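Local coordinates for type II secretion system protein L (Pseudomonas aeruginosa, PDB 6GHU) that forms part of the inner-membrane platform of the type II secretion system, recruiting XcpZ and linking the cytoplasmic energy-providing XcpR to the rest of the machinery, at residues Gly4-Ala9 and Gly31-Gln36; Thr11-Gly14 and Thr18-Val21; Ser50-Ser55 and Ala73-Gly78. All blocks are in the same frame, centred on the assembly; numbering follows the deposited sequence. Where two conformers were deposited one is given.

Interaction 1: Gly4-Ala9 and Gly31-Gln36; sequences GLLGQA and GDVALQ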
loop_
_atom_site.group_PDB
_atom_site.type_symbol
_atom_site.label_atom_id
_atom_site.label_comp_id
_atom_site.label_asym_id
_atom_site.label_seq_id
_atom_site.Cartn_x
_atom_site.Cartn_y
_atom_site.Cartn_z
ATOM N N GLY A 4 3.120 2.721 -8.715
ATOM C CA GLY A 4 2.816 1.592 -9.570
ATOM C C GLY A 4 3.297 0.288 -8.972
ATOM O O GLY A 4 2.679 -0.759 -9.185
ATOM N N LEU A 5 4.395 0.333 -8.213
ATOM C CA LEU A 5 4.869 -0.853 -7.506
ATOM C C LEU A 5 3.779 -1.393 -6.592
ATOM O O LEU A 5 3.387 -2.561 -6.685
ATOM C CB LEU A 5 6.132 -0.511 -6.712
ATOM C CG LEU A 5 6.871 -1.604 -5.932
ATOM C CD1 LEU A 5 8.283 -1.133 -5.618
ATOM C CD2 LEU A 5 6.168 -1.985 -4.632
ATOM N N LEU A 6 3.267 -0.540 -5.704
ATOM C CA LEU A 6 2.178 -0.946 -4.822
ATOM C C LEU A 6 0.945 -1.332 -5.625
ATOM O O LEU A 6 0.315 -2.364 -5.362
ATOM C CB LEU A 6 1.843 0.184 -3.850
ATOM C CG LEU A 6 2.222 -0.055 -2.392
ATOM C CD1 LEU A 6 1.971 1.208 -1.578
ATOM C CD2 LEU A 6 1.443 -1.235 -1.816
ATOM N N GLY A 7 0.579 -0.507 -6.602
ATOM C CA GLY A 7 -0.576 -0.817 -7.425
ATOM C C GLY A 7 -0.433 -2.139 -8.151
ATOM O O GLY A 7 -1.377 -2.928 -8.216
ATOM N N GLN A 8 0.751 -2.404 -8.704
ATOM C CA GLN A 8 0.961 -3.667 -9.399
ATOM C C GLN A 8 0.922 -4.838 -8.424
ATOM O O GLN A 8 0.290 -5.861 -8.704
ATOM C CB GLN A 8 2.287 -3.631 -10.159
ATOM C CG GLN A 8 2.496 -4.827 -11.067
ATOM C CD GLN A 8 3.604 -4.598 -12.070
ATOM O OE1 GLN A 8 3.691 -3.534 -12.683
ATOM N NE2 GLN A 8 4.461 -5.596 -12.244
ATOM N N ALA A 9 1.570 -4.699 -7.264
ATOM C CA ALA A 9 1.537 -5.763 -6.269
ATOM C C ALA A 9 0.108 -6.069 -5.835
ATOM O O ALA A 9 -0.276 -7.237 -5.713
ATOM C CB ALA A 9 2.390 -5.382 -5.063
ATOM N N GLY A 31 12.877 2.292 1.705
ATOM C CA GLY A 31 12.998 2.127 0.270
ATOM C C GLY A 31 12.362 0.886 -0.318
ATOM O O GLY A 31 12.681 0.528 -1.458
ATOM N N ASP A 32 11.477 0.214 0.410
ATOM C CA ASP A 32 10.769 -0.936 -0.131
ATOM C C ASP A 32 9.439 -1.073 0.594
ATOM O O ASP A 32 9.120 -0.302 1.501
ATOM C CB ASP A 32 11.606 -2.216 -0.012
ATOM C CG ASP A 32 12.095 -2.468 1.400
ATOM O OD1 ASP A 32 13.311 -2.692 1.581
ATOM O OD2 ASP A 32 11.265 -2.433 2.333
ATOM N N VAL A 33 8.661 -2.072 0.187
ATOM C CA VAL A 33 7.328 -2.312 0.728
ATOM C C VAL A 33 7.344 -3.670 1.419
ATOM O O VAL A 33 7.689 -4.682 0.794
ATOM C CB VAL A 33 6.255 -2.263 -0.373
ATOM C CG1 VAL A 33 4.862 -2.466 0.217
ATOM C CG2 VAL A 33 6.329 -0.940 -1.134
ATOM N N ALA A 34 6.967 -3.695 2.696
ATOM C CA ALA A 34 6.923 -4.923 3.483
ATOM C C ALA A 34 5.478 -5.323 3.753
ATOM O O ALA A 34 4.643 -4.482 4.102
ATOM C CB ALA A 34 7.663 -4.767 4.812
ATOM N N LEU A 35 5.199 -6.617 3.607
ATOM C CA LEU A 35 3.855 -7.167 3.720
ATOM C C LEU A 35 3.877 -8.388 4.628
ATOM O O LEU A 35 4.672 -9.309 4.415
ATOM C CB LEU A 35 3.294 -7.575 2.348
ATOM C CG LEU A 35 2.991 -6.501 1.305
ATOM C CD1 LEU A 35 4.246 -6.104 0.548
ATOM C CD2 LEU A 35 1.917 -6.996 0.343
ATOM N N GLN A 36 3.001 -8.393 5.630
ATOM C CA GLN A 36 2.725 -9.584 6.426
ATOM C C GLN A 36 1.519 -10.289 5.820
ATOM O O GLN A 36 0.414 -9.734 5.813
ATOM C CB GLN A 36 2.448 -9.218 7.882
ATOM C CG GLN A 36 3.620 -8.587 8.609
ATOM C CD GLN A 36 4.672 -9.591 8.995
ATOM O OE1 GLN A 36 4.480 -10.802 8.851
ATOM N NE2 GLN A 36 5.796 -9.097 9.502
#
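Val33 of strand 32-39 sets one methyl against each of two consecutive leucines, Leu5 and Leu6, on helix 3-14. The tight side is the Leu5 pair, where Leu5 CD2 lies 3.7 Å from Val33 CG2, the two side chains running antiparallel alongside each other. Leu5 reaches this place because its CG stands anti to the backbone N (chi1 -177°) on a CA-CB bond already aimed at the strand. The second pair is looser: Leu6 CD2 stays 4.2 Å from Val33 CG1. Leu6 does not leave its helix in the direction of the strand; only the end of the side chain swings nearer, from an unusual chi1 of -110°. The valine thus divides its branches, CG1 to Leu6 and CG2 to Leu5, and the contact is purely apolar. Val33 and Leu6 are buried, whereas Leu5 is partly open to solvent, so the shorter contact lies on the less sheltered side. Backbones approach to 7.7 Å between Leu6 CA and Val33 CA, a gap bridged by these side chains. Leu6 also packs on Leu6 of the second subunit, which brings the helix to the dimer interface. Around the contact, strand 32-39 runs between strands 20-27 and 70-77: Val33 touches Leu24 of the former and shares backbone hydrogen bonding with Ile77 of the latter, while Leu5 and Ala9 of helix 3-14 rest on Ile77.

Interaction 2: Thr11-Gly14 and Thr18-Val21; sequences TVIG and TVSV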
loop_
_atom_site.group_PDB
_atom_site.type_symbol
_atom_site.label_atom_id
_atom_site.label_comp_id
_atom_site.label_asym_id
_atom_site.label_seq_id
_atom_site.Cartn_x
_atom_site.Cartn_y
_atom_site.Cartn_z
ATOM N N THR A 11 -2.571 -5.821 -7.521
ATOM C CA THR A 11 -3.239 -6.577 -8.574
ATOM C C THR A 11 -2.787 -8.031 -8.572
ATOM O O THR A 11 -3.608 -8.947 -8.690
ATOM C CB THR A 11 -2.968 -5.929 -9.931
ATOM O OG1 THR A 11 -3.590 -4.638 -9.973
ATOM C CG2 THR A 11 -3.517 -6.783 -11.059
ATOM N N VAL A 12 -1.480 -8.264 -8.459
ATOM C CA VAL A 12 -0.963 -9.628 -8.452
ATOM C C VAL A 12 -1.468 -10.377 -7.225
ATOM O O VAL A 12 -1.938 -11.518 -7.320
ATOM C CB VAL A 12 0.574 -9.612 -8.514
ATOM C CG1 VAL A 12 1.140 -11.022 -8.475
ATOM C CG2 VAL A 12 1.028 -8.904 -9.775
ATOM N N ILE A 13 -1.375 -9.748 -6.052
ATOM C CA ILE A 13 -1.849 -10.389 -4.830
ATOM C C ILE A 13 -3.337 -10.681 -4.942
ATOM O O ILE A 13 -3.821 -11.725 -4.480
ATOM C CB ILE A 13 -1.522 -9.508 -3.612
ATOM C CG1 ILE A 13 -0.005 -9.363 -3.472
ATOM C CG2 ILE A 13 -2.106 -10.099 -2.337
ATOM C CD1 ILE A 13 0.439 -8.179 -2.630
ATOM N N GLY A 14 -4.081 -9.775 -5.577
ATOM C CA GLY A 14 -5.502 -9.979 -5.793
ATOM C C GLY A 14 -5.822 -11.198 -6.631
ATOM O O GLY A 14 -6.925 -11.739 -6.524
ATOM N N THR A 18 -6.748 -16.658 -1.815
ATOM C CA THR A 18 -6.591 -17.251 -0.491
ATOM C C THR A 18 -5.540 -16.538 0.348
ATOM O O THR A 18 -5.398 -16.858 1.530
ATOM C CB THR A 18 -6.232 -18.739 -0.589
ATOM O OG1 THR A 18 -4.893 -18.891 -1.071
ATOM C CG2 THR A 18 -7.201 -19.476 -1.512
ATOM N N VAL A 19 -4.814 -15.577 -0.223
ATOM C CA VAL A 19 -3.800 -14.831 0.511
ATOM C C VAL A 19 -4.462 -13.637 1.181
ATOM O O VAL A 19 -5.240 -12.909 0.554
ATOM C CB VAL A 19 -2.659 -14.380 -0.419
ATOM C CG1 VAL A 19 -1.583 -13.636 0.372
ATOM C CG2 VAL A 19 -2.058 -15.580 -1.134
ATOM N N SER A 20 -4.152 -13.434 2.455
ATOM C CA SER A 20 -4.639 -12.287 3.202
ATOM C C SER A 20 -3.450 -11.425 3.593
ATOM O O SER A 20 -2.397 -11.945 3.972
ATOM C CB SER A 20 -5.424 -12.719 4.452
ATOM O OG SER A 20 -4.616 -13.463 5.349
ATOM N N VAL A 21 -3.615 -10.113 3.460
ATOM C CA VAL A 21 -2.613 -9.136 3.870
ATOM C C VAL A 21 -3.007 -8.629 5.250
ATOM O O VAL A 21 -3.951 -7.844 5.386
ATOM C CB VAL A 21 -2.504 -7.981 2.869
ATOM C CG1 VAL A 21 -1.415 -7.008 3.302
ATOM C CG2 VAL A 21 -2.224 -8.512 1.477
#
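The first helix of this ferredoxin-like domain turns back here into the first strand of its sheet: residues 11-14 of helix 3-14 pack against the approach to, and the beginning of, strand 20-27, outermost in the sheet of this chain. Ile13 is the single helix residue that meets the strand side, and it does so through its CG2 branch. Chi1 of -63° puts CG2 anti to the backbone N, and from there this methyl faces two valines spaced two residues apart, Val19 and Val21, whose CA-CB bonds both point toward the helix. Ser20 between them turns the other way, the alternation expected of an extended chain; its OG bonds to Glu22. The apolar contact to Val19 is wide, 4.5 Å from Ile13 CG2 to Val19 CG1. Ile13 is buried and also touches Leu35 of strand 32-39, while the valines remain partly exposed, so the contact lies toward the margin of the core. Val19 reaches Val37 of strand 32-39 and Val44 of helix 42-54. The side chain of Ile13 lies crosswise to that of Val21, and the closest approach between them is methyl to methyl, Ile13 CG2 to Val21 CG2 at 4.1 Å.

Interaction 3: Ser50-Ser55 and Ala73-Gly78; sequences SRLSES and ARLVIG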
loop_
_atom_site.group_PDB
_atom_site.type_symbol
_atom_site.label_atom_id
_atom_site.label_comp_id
_atom_site.label_asym_id
_atom_site.label_seq_id
_atom_site.Cartn_x
_atom_site.Cartn_y
_atom_site.Cartn_z
ATOM N N SER A 50 6.368 -16.069 -7.014
ATOM C CA SER A 50 6.665 -16.279 -8.426
ATOM C C SER A 50 5.868 -15.327 -9.307
ATOM O O SER A 50 6.400 -14.779 -10.277
ATOM C CB SER A 50 6.365 -17.732 -8.807
ATOM O OG SER A 50 6.784 -18.006 -10.130
ATOM N N ARG A 51 4.593 -15.108 -8.978
ATOM C CA ARG A 51 3.760 -14.209 -9.771
ATOM C C ARG A 51 4.231 -12.762 -9.656
ATOM O O ARG A 51 4.226 -12.020 -10.646
ATOM C CB ARG A 51 2.301 -14.317 -9.330
ATOM C CG ARG A 51 1.649 -15.669 -9.586
ATOM C CD ARG A 51 1.714 -16.058 -11.039
ATOM N NE ARG A 51 0.878 -17.223 -11.335
ATOM C CZ ARG A 51 1.279 -18.489 -11.237
ATOM N NH1 ARG A 51 2.512 -18.781 -10.839
ATOM N NH2 ARG A 51 0.437 -19.470 -11.537
ATOM N N LEU A 52 4.611 -12.333 -8.452
ATOM C CA LEU A 52 5.116 -10.974 -8.280
ATOM C C LEU A 52 6.397 -10.771 -9.071
ATOM O O LEU A 52 6.577 -9.741 -9.730
ATOM C CB LEU A 52 5.355 -10.687 -6.801
ATOM C CG LEU A 52 4.096 -10.610 -5.942
ATOM C CD1 LEU A 52 4.461 -10.705 -4.484
ATOM C CD2 LEU A 52 3.339 -9.318 -6.233
ATOM N N SER A 53 7.300 -11.750 -9.016
ATOM C CA SER A 53 8.543 -11.667 -9.773
ATOM C C SER A 53 8.272 -11.692 -11.270
ATOM O O SER A 53 8.858 -10.911 -12.025
ATOM C CB SER A 53 9.466 -12.817 -9.366
ATOM O OG SER A 53 10.630 -12.853 -10.172
ATOM N N GLU A 54 7.381 -12.587 -11.712
ATOM C CA GLU A 54 7.000 -12.662 -13.119
ATOM C C GLU A 54 6.454 -11.330 -13.621
ATOM O O GLU A 54 6.649 -10.968 -14.786
ATOM C CB GLU A 54 5.962 -13.775 -13.302
ATOM C CG GLU A 54 5.033 -13.618 -14.500
ATOM C CD GLU A 54 3.928 -14.655 -14.513
ATOM O OE1 GLU A 54 2.739 -14.253 -14.562
ATOM O OE2 GLU A 54 4.248 -15.867 -14.458
ATOM N N SER A 55 5.740 -10.605 -12.764
ATOM C CA SER A 55 5.183 -9.323 -13.184
ATOM C C SER A 55 6.237 -8.233 -13.286
ATOM O O SER A 55 5.901 -7.117 -13.696
ATOM C CB SER A 55 4.095 -8.873 -12.214
ATOM O OG SER A 55 4.672 -8.388 -11.014
ATOM N N ALA A 73 4.110 -15.271 6.594
ATOM C CA ALA A 73 5.441 -14.874 6.164
ATOM C C ALA A 73 5.437 -13.374 5.918
ATOM O O ALA A 73 4.385 -12.730 5.883
ATOM C CB ALA A 73 5.869 -15.627 4.905
ATOM N N ARG A 74 6.633 -12.828 5.753
ATOM C CA ARG A 74 6.827 -11.427 5.415
ATOM C C ARG A 74 7.315 -11.330 3.977
ATOM O O ARG A 74 8.280 -12.003 3.600
ATOM C CB ARG A 74 7.826 -10.777 6.375
ATOM C CG ARG A 74 7.981 -9.278 6.224
ATOM C CD ARG A 74 8.713 -8.709 7.436
ATOM N NE ARG A 74 8.976 -7.279 7.319
ATOM C CZ ARG A 74 10.049 -6.760 6.734
ATOM N NH1 ARG A 74 10.966 -7.549 6.189
ATOM N NH2 ARG A 74 10.203 -5.446 6.696
ATOM N N LEU A 75 6.630 -10.521 3.176
ATOM C CA LEU A 75 7.023 -10.239 1.799
ATOM C C LEU A 75 7.628 -8.846 1.726
ATOM O O LEU A 75 7.070 -7.897 2.285
ATOM C CB LEU A 75 5.824 -10.314 0.851
ATOM C CG LEU A 75 5.482 -11.605 0.118
ATOM C CD1 LEU A 75 4.229 -11.379 -0.713
ATOM C CD2 LEU A 75 6.620 -12.049 -0.766
ATOM N N VAL A 76 8.761 -8.725 1.044
ATOM C CA VAL A 76 9.393 -7.437 0.773
ATOM C C VAL A 76 9.376 -7.228 -0.736
ATOM O O VAL A 76 9.891 -8.066 -1.487
ATOM C CB VAL A 76 10.828 -7.374 1.320
ATOM C CG1 VAL A 76 11.506 -6.064 0.921
ATOM C CG2 VAL A 76 10.827 -7.529 2.834
ATOM N N ILE A 77 8.784 -6.120 -1.178
ATOM C CA ILE A 77 8.673 -5.789 -2.595
ATOM C C ILE A 77 9.372 -4.459 -2.841
ATOM O O ILE A 77 9.157 -3.493 -2.100
ATOM C CB ILE A 77 7.205 -5.716 -3.051
ATOM C CG1 ILE A 77 6.485 -7.021 -2.708
ATOM C CG2 ILE A 77 7.143 -5.434 -4.548
ATOM C CD1 ILE A 77 5.001 -7.008 -3.005
ATOM N N GLY A 78 10.189 -4.409 -3.890
ATOM C CA GLY A 78 10.917 -3.205 -4.246
ATOM C C GLY A 78 12.347 -3.251 -3.753
ATOM O O GLY A 78 12.751 -4.224 -3.115
#
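The carbonyl O of Leu52, the residue whose side chain meets Leu75 and Ile77, is gripped from the end of helix 42-54 by Ser55, whose OG donates to Leu52 O over 2.7 Å and whose amide adds a weak bond to the same oxygen. The contact with strand 70-77 belongs to the core of the ferredoxin-like fold, in which both helices cover one face of the antiparallel sheet. The hydroxyl of Ser55 meets the C=O of Leu52 at 125° and stands 28° away from the carbonyl plane, folded back over the helix by a chi1 of 76°. Ser55 OG also hydrogen-bonds to Gln8 NE2, so this hydroxyl joins the end of helix 42-54 to helix 3-14. Toward the sheet the contact is apolar, and Leu52 supplies all of its helix side. One methyl of Leu52, CD1, meets both strand residues, which point to the same face because they are two apart. Leu75 comes to it tip to tip, whereas the side chain of Ile77 runs nearly perpendicular to that of Leu52. All three side chains are buried. Leu57 in the following loop touches both Leu52 and Ile77, and Val12 of helix 3-14 also packs on Leu52, while Leu75 continues the core toward Val59 and Leu61 of strand 59-67. At the meeting point, Leu52 CD1 is 3.8 Å from Leu75 CD1 and 4.0 Å from Ile77 CD1.

All three contacts join a helix to the same four-stranded antiparallel sheet. Interactions 1 and 2 share helix 3-14, using successive turns against strands 32-39 and 20-27; along the chain, interaction 2 falls between the two segments of interaction 1, and their centres are about 12 Å apart. Interaction 3 comes later and brings in helix 42-54, its centre about 8 Å from that of interaction 1 and about 11 Å from that of interaction 2. Strands 32-39 and 70-77 are sheet neighbours, tying interactions 1 and 3 through their backbones, while the two helices touch each other beside the sheet. Together they make one continuous apolar core.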